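PDB 3JUU: porphyranase B from Zobellia galactanivorans, which hydrolyses the sulfated red-algal polysaccharide porphyran at the (1->4) linkages between beta-D-galactopyranose and alpha-L-galactopyranose-6-sulfate, releasing mostly a sulfated disaccharide. Local coordinates for residues 116-121 / 196-201; 126-131 / 139-144; 171-176 / 228-233. All blocks are in the same frame, centred on the assembly; numbering follows the deposited sequence.

Interaction 1 of 3, residues 116-121 / 196-201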
loop_
_atom_site.group_PDB
_atom_site.type_symbol
_atom_site.label_atom_id
_atom_site.label_comp_id
_atom_site.label_asym_id
_atom_site.label_seq_id
_atom_site.Cartn_x
_atom_site.Cartn_y
_atom_site.Cartn_z
ATOM N N ALA A 116 5.566 -6.200 -8.104
ATOM C CA ALA A 116 5.233 -4.894 -8.635
ATOM C C ALA A 116 5.038 -4.957 -10.160
ATOM O O ALA A 116 5.564 -5.899 -10.851
ATOM C CB ALA A 116 6.357 -3.835 -8.289
ATOM N N ASN A 117 4.296 -3.973 -10.677
ATOM C CA ASN A 117 4.285 -3.762 -12.147
ATOM C C ASN A 117 5.606 -3.190 -12.583
ATOM O O ASN A 117 6.279 -2.557 -11.806
ATOM C CB ASN A 117 3.064 -2.961 -12.633
ATOM C CG ASN A 117 3.120 -1.494 -12.247
ATOM O OD1 ASN A 117 3.983 -0.754 -12.739
ATOM N ND2 ASN A 117 2.184 -1.061 -11.425
ATOM N N LYS A 118 5.957 -3.389 -13.851
ATOM C CA LYS A 118 7.203 -2.907 -14.455
ATOM C C LYS A 118 7.012 -1.576 -15.250
ATOM O O LYS A 118 7.612 -1.357 -16.327
ATOM C CB LYS A 118 7.670 -4.018 -15.409
ATOM C CG LYS A 118 9.107 -3.830 -15.845
ATOM C CD LYS A 118 9.515 -5.138 -16.687
ATOM C CE LYS A 118 10.947 -4.949 -17.144
ATOM N NZ LYS A 118 11.411 -6.064 -17.998
ATOM N N THR A 119 6.181 -0.686 -14.732
ATOM C CA THR A 119 5.874 0.601 -15.391
ATOM C C THR A 119 6.245 1.789 -14.486
ATOM O O THR A 119 6.690 1.624 -13.329
ATOM C CB THR A 119 4.360 0.800 -15.741
ATOM O OG1 THR A 119 3.624 1.227 -14.575
ATOM C CG2 THR A 119 3.730 -0.510 -16.273
ATOM N N PHE A 120 6.117 2.975 -15.034
ATOM C CA PHE A 120 6.408 4.181 -14.218
ATOM C C PHE A 120 5.392 4.452 -13.100
ATOM O O PHE A 120 5.646 5.377 -12.259
ATOM C CB PHE A 120 6.478 5.416 -15.175
ATOM C CG PHE A 120 5.117 5.927 -15.635
ATOM C CD1 PHE A 120 4.597 7.128 -15.101
ATOM C CD2 PHE A 120 4.392 5.272 -16.641
ATOM C CE1 PHE A 120 3.352 7.635 -15.476
ATOM C CE2 PHE A 120 3.166 5.782 -17.082
ATOM C CZ PHE A 120 2.601 6.965 -16.490
ATOM N N MET A 121 4.262 3.718 -13.085
ATOM C CA MET A 121 3.201 3.852 -12.064
ATOM C C MET A 121 3.519 2.958 -10.858
ATOM O O MET A 121 4.360 2.119 -10.926
ATOM C CB MET A 121 1.810 3.504 -12.673
ATOM C CG MET A 121 1.493 4.575 -13.719
ATOM S SD MET A 121 -0.093 4.329 -14.587
ATOM C CE MET A 121 -1.368 4.427 -13.254
ATOM N N LYS A 196 14.752 -6.452 -8.539
ATOM C CA LYS A 196 13.693 -5.450 -8.792
ATOM C C LYS A 196 12.375 -5.886 -8.188
ATOM O O LYS A 196 12.050 -7.072 -8.136
ATOM C CB LYS A 196 13.504 -5.176 -10.321
ATOM C CG LYS A 196 14.801 -4.789 -11.111
ATOM C CD LYS A 196 15.248 -3.385 -10.744
ATOM C CE LYS A 196 16.405 -2.894 -11.694
ATOM N NZ LYS A 196 16.872 -1.634 -11.092
ATOM N N ALA A 197 11.567 -4.921 -7.773
ATOM C CA ALA A 197 10.306 -5.227 -7.190
ATOM C C ALA A 197 9.371 -5.949 -8.148
ATOM O O ALA A 197 8.469 -6.692 -7.686
ATOM C CB ALA A 197 9.613 -3.914 -6.669
ATOM N N TYR A 198 9.531 -5.674 -9.457
ATOM C CA TYR A 198 8.708 -6.371 -10.456
ATOM C C TYR A 198 9.233 -7.748 -10.844
ATOM O O TYR A 198 8.558 -8.452 -11.625
ATOM C CB TYR A 198 8.546 -5.542 -11.770
ATOM C CG TYR A 198 9.864 -5.158 -12.428
ATOM C CD1 TYR A 198 10.596 -6.087 -13.247
ATOM C CD2 TYR A 198 10.401 -3.867 -12.214
ATOM C CE1 TYR A 198 11.838 -5.686 -13.853
ATOM C CE2 TYR A 198 11.613 -3.479 -12.802
ATOM C CZ TYR A 198 12.309 -4.401 -13.588
ATOM O OH TYR A 198 13.481 -3.964 -14.154
ATOM N N GLU A 199 10.420 -8.131 -10.377
ATOM C CA GLU A 199 11.019 -9.438 -10.837
ATOM C C GLU A 199 10.516 -10.619 -10.033
ATOM O O GLU A 199 10.417 -11.759 -10.563
ATOM C CB GLU A 199 12.544 -9.432 -10.744
ATOM C CG GLU A 199 13.190 -8.673 -11.825
ATOM C CD GLU A 199 14.709 -8.432 -11.673
ATOM O OE1 GLU A 199 15.342 -8.482 -10.527
ATOM O OE2 GLU A 199 15.251 -8.075 -12.765
ATOM N N ASP A 200 10.177 -10.384 -8.769
ATOM C CA ASP A 200 9.794 -11.504 -7.896
ATOM C C ASP A 200 8.683 -11.054 -7.019
ATOM O O ASP A 200 8.558 -9.827 -6.730
ATOM C CB ASP A 200 10.989 -11.864 -6.982
ATOM C CG ASP A 200 12.296 -12.096 -7.757
ATOM O OD1 ASP A 200 12.360 -13.183 -8.358
ATOM O OD2 ASP A 200 13.235 -11.212 -7.748
ATOM N N PHE A 201 7.906 -12.017 -6.497
ATOM C CA PHE A 201 7.051 -11.712 -5.361
ATOM C C PHE A 201 7.908 -11.466 -4.088
ATOM O O PHE A 201 8.946 -12.095 -3.902
ATOM C CB PHE A 201 6.048 -12.830 -5.074
ATOM C CG PHE A 201 4.926 -12.873 -6.066
ATOM C CD1 PHE A 201 3.807 -12.070 -5.870
ATOM C CD2 PHE A 201 5.026 -13.651 -7.217
ATOM C CE1 PHE A 201 2.741 -12.037 -6.795
ATOM C CE2 PHE A 201 3.977 -13.643 -8.155
ATOM C CZ PHE A 201 2.839 -12.824 -7.944
#
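Lys118 lays its aliphatic chain across one face of the Tyr198 ring. Its CG stands 3.6 Å from the centroid of the Tyr198 ring and only 6° off the ring normal, a CH-pi contact made squarely over the face. From there the chain drifts toward one side of the ring, and Lys118 CE comes within 3.5 Å of Tyr198 CE1. The lysine can make this run because CG is anti to the backbone N (chi1 -166°) and every later bond is extended. On the opposite face lies Lys196 CB, from the tyrosine's own loop, 3.5 Å above the plane of the Tyr198 ring and offset toward the rim; the ring thus has the Lys118 chain over one face and Lys196 CB over part of the other. Lys196 NZ goes on to a salt bridge with Asp164.

In the GH16 jelly roll, strands 108-115 and 202-210 are antiparallel neighbours, and this contact brings together the loop that leaves the first and the loop that enters the second. Ala116, the residue just past strand 108-115, supplies its backbone part. Ala116 N donates to Ala197 O at 3.0 Å, a nearly straight bond (167° at the hydrogen) whose donor stands above the carbonyl plane. Ala116 O, in turn, is 3.1 Å from Tyr198 CB and also receives a CA-H...O contact from Tyr198. The methyl groups of Ala116 and Ala197 meet at 3.6 Å between their CB atoms, and both touch Ser149 of strand 141-150.

Past Ala116 the loop is shaped by its own side chains. Asn117 OD1 accepts Thr119 N on a lone pair, forming an Asx turn, and takes Thr119 OG1 at 2.7 Å from above the carbonyl plane. Thr119 OG1 then accepts Met121 N, an ST turn, while Asn117 ND2 bonds to Thr265 OG1.

Interaction 2 of 3, residues 126-131 / 139-144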
loop_
_atom_site.group_PDB
_atom_site.type_symbol
_atom_site.label_atom_id
_atom_site.label_comp_id
_atom_site.label_asym_id
_atom_site.label_seq_id
_atom_site.Cartn_x
_atom_site.Cartn_y
_atom_site.Cartn_z
ATOM N N TRP A 126 -0.450 -0.213 2.011
ATOM C CA TRP A 126 -0.379 0.827 3.070
ATOM C C TRP A 126 -1.654 0.897 3.889
ATOM O O TRP A 126 -2.665 0.219 3.529
ATOM C CB TRP A 126 0.076 2.203 2.533
ATOM C CG TRP A 126 -0.691 2.753 1.295
ATOM C CD1 TRP A 126 -0.617 2.236 0.022
ATOM C CD2 TRP A 126 -1.615 3.847 1.246
ATOM N NE1 TRP A 126 -1.415 3.010 -0.826
ATOM C CE2 TRP A 126 -2.023 3.996 -0.106
ATOM C CE3 TRP A 126 -2.072 4.788 2.208
ATOM C CZ2 TRP A 126 -2.976 4.961 -0.540
ATOM C CZ3 TRP A 126 -2.980 5.801 1.796
ATOM C CH2 TRP A 126 -3.419 5.895 0.397
ATOM N N LEU A 127 -1.606 1.714 4.952
ATOM C CA LEU A 127 -2.745 1.886 5.874
ATOM C C LEU A 127 -2.928 3.361 6.007
ATOM O O LEU A 127 -1.926 4.106 6.054
ATOM C CB LEU A 127 -2.340 1.336 7.304
ATOM C CG LEU A 127 -2.369 -0.215 7.343
ATOM C CD1 LEU A 127 -1.430 -0.851 8.420
ATOM C CD2 LEU A 127 -3.820 -0.641 7.603
ATOM N N ILE A 128 -4.167 3.829 6.131
ATOM C CA ILE A 128 -4.375 5.244 6.454
ATOM C C ILE A 128 -5.636 5.307 7.316
ATOM O O ILE A 128 -6.517 4.480 7.183
ATOM C CB ILE A 128 -4.401 6.130 5.117
ATOM C CG1 ILE A 128 -4.389 7.628 5.424
ATOM C CG2 ILE A 128 -5.664 5.745 4.251
ATOM C CD1 ILE A 128 -4.179 8.517 4.266
ATOM N N ASN A 129 -5.751 6.330 8.160
ATOM C CA ASN A 129 -6.991 6.551 8.863
ATOM C C ASN A 129 -7.921 7.358 7.937
ATOM O O ASN A 129 -7.541 7.727 6.799
ATOM C CB ASN A 129 -6.722 7.258 10.213
ATOM C CG ASN A 129 -6.408 8.742 10.059
ATOM O OD1 ASN A 129 -5.768 9.192 9.069
ATOM N ND2 ASN A 129 -6.910 9.559 11.034
ATOM N N GLU A 130 -9.101 7.656 8.429
ATOM C CA GLU A 130 -10.090 8.391 7.597
ATOM C C GLU A 130 -10.605 9.559 8.461
ATOM O O GLU A 130 -11.647 9.474 9.094
ATOM C CB GLU A 130 -11.190 7.399 7.151
ATOM C CG GLU A 130 -10.648 6.522 6.004
ATOM C CD GLU A 130 -11.658 5.526 5.477
ATOM O OE1 GLU A 130 -12.747 5.436 6.063
ATOM O OE2 GLU A 130 -11.350 4.800 4.494
ATOM N N GLY A 131 -9.821 10.606 8.491
ATOM C CA GLY A 131 -9.905 11.604 9.566
ATOM C C GLY A 131 -11.260 12.321 9.529
ATOM O O GLY A 131 -11.802 12.727 10.562
ATOM N N LYS A 139 -9.230 13.690 13.692
ATOM C CA LYS A 139 -9.375 14.120 12.296
ATOM C C LYS A 139 -8.007 14.297 11.622
ATOM O O LYS A 139 -7.934 14.457 10.405
ATOM C CB LYS A 139 -10.161 15.477 12.238
ATOM C CG LYS A 139 -11.683 15.333 12.617
ATOM C CD LYS A 139 -12.408 16.723 12.422
ATOM C CE LYS A 139 -13.547 16.889 13.382
ATOM N NZ LYS A 139 -14.632 15.832 13.062
ATOM N N ARG A 140 -6.926 14.365 12.401
ATOM C CA ARG A 140 -5.547 14.440 11.852
ATOM C C ARG A 140 -5.334 13.127 11.075
ATOM O O ARG A 140 -6.028 12.152 11.291
ATOM C CB ARG A 140 -4.503 14.518 12.985
ATOM C CG ARG A 140 -4.527 13.281 13.879
ATOM C CD ARG A 140 -3.740 13.579 15.190
ATOM N NE ARG A 140 -3.862 12.483 16.160
ATOM C CZ ARG A 140 -3.075 11.400 16.259
ATOM N NH1 ARG A 140 -2.045 11.203 15.473
ATOM N NH2 ARG A 140 -3.349 10.482 17.180
ATOM N N THR A 141 -4.373 13.157 10.144
ATOM C CA THR A 141 -4.061 12.008 9.301
ATOM C C THR A 141 -2.882 11.254 9.863
ATOM O O THR A 141 -1.873 11.876 10.244
ATOM C CB THR A 141 -3.693 12.505 7.905
ATOM O OG1 THR A 141 -4.867 13.149 7.385
ATOM C CG2 THR A 141 -3.333 11.302 6.977
ATOM N N THR A 142 -2.968 9.935 9.812
ATOM C CA THR A 142 -1.862 9.076 10.139
ATOM C C THR A 142 -1.849 8.111 8.939
ATOM O O THR A 142 -2.839 7.533 8.572
ATOM C CB THR A 142 -2.079 8.246 11.466
ATOM O OG1 THR A 142 -3.281 7.446 11.374
ATOM C CG2 THR A 142 -2.176 9.121 12.665
ATOM N N GLU A 143 -0.690 8.001 8.291
ATOM C CA GLU A 143 -0.537 7.092 7.138
ATOM C C GLU A 143 0.669 6.237 7.412
ATOM O O GLU A 143 1.731 6.760 7.740
ATOM C CB GLU A 143 -0.308 7.951 5.859
ATOM C CG GLU A 143 -0.052 7.055 4.598
ATOM C CD GLU A 143 0.216 7.941 3.361
ATOM O OE1 GLU A 143 -0.008 9.185 3.395
ATOM O OE2 GLU A 143 0.698 7.372 2.352
ATOM N N LEU A 144 0.498 4.920 7.236
ATOM C CA LEU A 144 1.571 3.928 7.466
ATOM C C LEU A 144 1.795 3.185 6.107
ATOM O O LEU A 144 1.028 2.342 5.692
ATOM C CB LEU A 144 1.108 2.956 8.608
ATOM C CG LEU A 144 2.210 2.115 9.319
ATOM C CD1 LEU A 144 1.577 1.184 10.341
ATOM C CD2 LEU A 144 3.083 1.326 8.304
HETATM O O HOH W 1 -7.024 10.978 7.346
#
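The side-chain amide of Asn129 carries the pairing with 139-144 on beyond the last regular bridge. Its ND2 donates to Arg140 O at 2.8 Å; ND2 lies in the plane of the Arg140 carbonyl, and Arg140 O lies close to the plane of the amide. Thr142 N reaches Asn129 OD1 at 3.0 Å from well above the carbonyl plane. With chi1 at 76°, CG sits between the backbone N and the carbonyl carbon, turning the amide across to the other strand. Asn129 N adds a bond to Thr142 O, long at 3.2 Å. A water bonded to Asn129 OD1 also accepts Gly131 N and meets Thr141 OG1, whose protein partner is Asn175 ND2.

On the strand side of Asn129, Leu127 and Leu144 form a hydrogen-bonded antiparallel pair, each N to the other's O at 2.8 Å, their side chains side by side. Ile128 and Glu143 are the adjacent non-hydrogen-bonded pair. Glu143, very probably the nucleophile, opens the GH16 signature that continues through Asp145 to Glu148, the probable proton donor. Its OE1 is held in a salt bridge by Arg174, and OE2 hydrogen-bonds a glycerol, probably from the crystallisation liquor.

Strand 122-128 has strand 237-242 as its other neighbour and strand 141-150 has strand 166-174, while Leu144 packs onto Ile214 and Phe216 of strand 213-218.

Interaction 3 of 3, residues 171-176 / 228-233. With SO4 (sulfate ion), chain G.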
loop_
_atom_site.group_PDB
_atom_site.type_symbol
_atom_site.label_atom_id
_atom_site.label_comp_id
_atom_site.label_asym_id
_atom_site.label_seq_id
_atom_site.Cartn_x
_atom_site.Cartn_y
_atom_site.Cartn_z
ATOM N N THR A 171 6.073 6.608 7.491
ATOM C CA THR A 171 4.972 6.892 8.480
ATOM C C THR A 171 4.781 8.406 8.400
ATOM O O THR A 171 5.757 9.144 8.391
ATOM C CB THR A 171 5.315 6.445 9.964
ATOM O OG1 THR A 171 6.558 7.065 10.341
ATOM C CG2 THR A 171 5.499 4.810 10.104
ATOM N N HIS A 172 3.554 8.873 8.264
ATOM C CA HIS A 172 3.303 10.281 8.083
ATOM C C HIS A 172 2.297 10.759 9.097
ATOM O O HIS A 172 1.310 10.066 9.340
ATOM C CB HIS A 172 2.658 10.576 6.710
ATOM C CG HIS A 172 3.505 10.165 5.557
ATOM N ND1 HIS A 172 4.627 10.877 5.181
ATOM C CD2 HIS A 172 3.444 9.090 4.730
ATOM C CE1 HIS A 172 5.159 10.317 4.110
ATOM N NE2 HIS A 172 4.465 9.230 3.819
ATOM N N SER A 173 2.510 11.989 9.568
ATOM C CA SER A 173 1.505 12.682 10.377
ATOM C C SER A 173 1.265 14.018 9.657
ATOM O O SER A 173 2.211 14.781 9.387
ATOM C CB SER A 173 2.059 12.919 11.796
ATOM O OG SER A 173 1.236 13.917 12.430
ATOM N N ARG A 174 0.013 14.334 9.351
ATOM C CA ARG A 174 -0.311 15.617 8.686
ATOM C C ARG A 174 -1.745 16.042 8.902
ATOM O O ARG A 174 -2.502 15.298 9.594
ATOM C CB ARG A 174 -0.028 15.572 7.188
ATOM C CG ARG A 174 -0.830 14.417 6.440
ATOM C CD ARG A 174 -0.637 14.503 4.899
ATOM N NE ARG A 174 -1.405 13.438 4.270
ATOM C CZ ARG A 174 -0.990 12.180 4.178
ATOM N NH1 ARG A 174 0.232 11.803 4.618
ATOM N NH2 ARG A 174 -1.796 11.308 3.637
ATOM N N ASN A 175 -2.168 17.179 8.284
ATOM C CA ASN A 175 -3.589 17.614 8.451
ATOM C C ASN A 175 -4.009 17.772 9.918
ATOM O O ASN A 175 -5.151 17.434 10.357
ATOM C CB ASN A 175 -4.571 16.696 7.715
ATOM C CG ASN A 175 -4.282 16.579 6.260
ATOM O OD1 ASN A 175 -3.865 17.552 5.633
ATOM N ND2 ASN A 175 -4.429 15.353 5.708
ATOM N N ILE A 176 -3.105 18.280 10.752
ATOM C CA ILE A 176 -3.430 18.243 12.169
ATOM C C ILE A 176 -4.308 19.479 12.544
ATOM O O ILE A 176 -3.923 20.632 12.201
ATOM C CB ILE A 176 -2.147 18.248 13.023
ATOM C CG1 ILE A 176 -1.339 16.962 12.768
ATOM C CG2 ILE A 176 -2.428 18.453 14.547
ATOM C CD1 ILE A 176 0.086 17.337 12.875
ATOM N N PRO A 228 6.753 6.423 14.868
ATOM C CA PRO A 228 6.097 7.353 13.962
ATOM C C PRO A 228 6.139 8.782 14.468
ATOM O O PRO A 228 6.324 9.022 15.704
ATOM C CB PRO A 228 4.649 6.760 13.886
ATOM C CG PRO A 228 4.378 6.170 15.216
ATOM C CD PRO A 228 5.797 5.556 15.596
ATOM N N PRO A 229 5.909 9.760 13.570
ATOM C CA PRO A 229 6.001 11.200 13.944
ATOM C C PRO A 229 4.921 11.668 14.924
ATOM O O PRO A 229 5.153 12.660 15.618
ATOM C CB PRO A 229 5.953 11.942 12.600
ATOM C CG PRO A 229 5.528 10.923 11.611
ATOM C CD PRO A 229 5.553 9.556 12.154
ATOM N N ALA A 230 3.830 10.912 15.054
ATOM C CA ALA A 230 2.755 11.229 16.037
ATOM C C ALA A 230 2.174 9.907 16.447
ATOM O O ALA A 230 2.380 8.872 15.766
ATOM C CB ALA A 230 1.664 12.153 15.396
ATOM N N ASP A 231 1.432 9.872 17.560
ATOM C CA ASP A 231 0.795 8.595 17.952
ATOM C C ASP A 231 -0.101 7.979 16.826
ATOM O O ASP A 231 -1.028 8.616 16.294
ATOM C CB ASP A 231 -0.149 8.835 19.090
ATOM C CG ASP A 231 0.557 9.170 20.410
ATOM O OD1 ASP A 231 1.751 8.811 20.551
ATOM O OD2 ASP A 231 -0.146 9.791 21.272
ATOM N N PHE A 232 0.151 6.727 16.500
ATOM C CA PHE A 232 -0.719 5.983 15.558
ATOM C C PHE A 232 -1.716 5.157 16.391
ATOM O O PHE A 232 -1.575 3.944 16.480
ATOM C CB PHE A 232 0.157 5.106 14.652
ATOM C CG PHE A 232 0.763 5.861 13.447
ATOM C CD1 PHE A 232 0.866 7.267 13.430
ATOM C CD2 PHE A 232 1.199 5.148 12.326
ATOM C CE1 PHE A 232 1.439 7.989 12.333
ATOM C CE2 PHE A 232 1.764 5.879 11.196
ATOM C CZ PHE A 232 1.828 7.315 11.183
ATOM N N ASP A 233 -2.706 5.837 17.021
ATOM C CA ASP A 233 -3.649 5.109 17.849
ATOM C C ASP A 233 -5.062 5.265 17.282
ATOM O O ASP A 233 -6.057 5.161 18.056
ATOM C CB ASP A 233 -3.573 5.608 19.289
ATOM C CG ASP A 233 -3.734 7.114 19.390
ATOM O OD1 ASP A 233 -3.894 7.800 18.361
ATOM O OD2 ASP A 233 -3.573 7.643 20.525
HETATM S S SO4 G . -4.706 13.319 2.422
HETATM O O1 SO4 G . -4.657 13.289 1.002
HETATM O O2 SO4 G . -4.581 11.996 3.011
HETATM O O3 SO4 G . -3.709 14.307 2.867
HETATM O O4 SO4 G . -6.088 13.559 2.771
#
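Thr171 meets the 228-233 loop with every atom of its side chain. CB rests 3.8 Å from Phe232 CZ. The OG1 branch, set between the backbone N and the carbonyl carbon (chi1 55°), comes to 3.2 Å from Pro229 CD, and its hydrogen bond is with Ser187 O. The CG2 branch finishes 4.0 Å from Phe232 CE2. Two residues on, Ser173 points the same way: its OG is 3.5 Å from Ala230 CB and bonds to Glu183 O. The Phe232 ring has Pro228 CB of its own loop 3.7 Å above the centre of one face, and His172 N of the strand at its edge.

Beyond the packing, Arg174 and Asn175 bind a sulfate, probably from the crystallisation liquor. Arg174 NE donates to O3 of the sulfate at 2.8 Å and NH2 to its O2 at 2.9 Å, both near-straight, while Asn175 ND2 shares O3.

Strand 166-174 lies between strands 141-150 and 185-192, and the loop with Pro228 and Pro229 joins strand 221-226 to strand 237-242, with Ile214 of strand 213-218 touching Pro228 and Phe232.

Interactions 2 and 3 are neighbours, their centres about 8 Å apart, because strands 141-150 and 166-174 are adjacent in the sheet. A salt bridge from Glu143 OE1 to Arg174 NH2, 2.8 Å long, joins them; the arginine that binds the sulfate in interaction 3 thus probably helps to position the probable nucleophile of interaction 2. On the other side of the sheet, Phe232 CE1 packs 3.6 Å from Thr142 CB. His172 brings its side chain to about 4 Å from that of Glu143. Interaction 1 stands across the chain's centre, about 26 Å centre to centre from interaction 2 and 29 Å from interaction 3, yet its Ala197 side chain lies about 10 Å from that of Glu148, the probable proton donor.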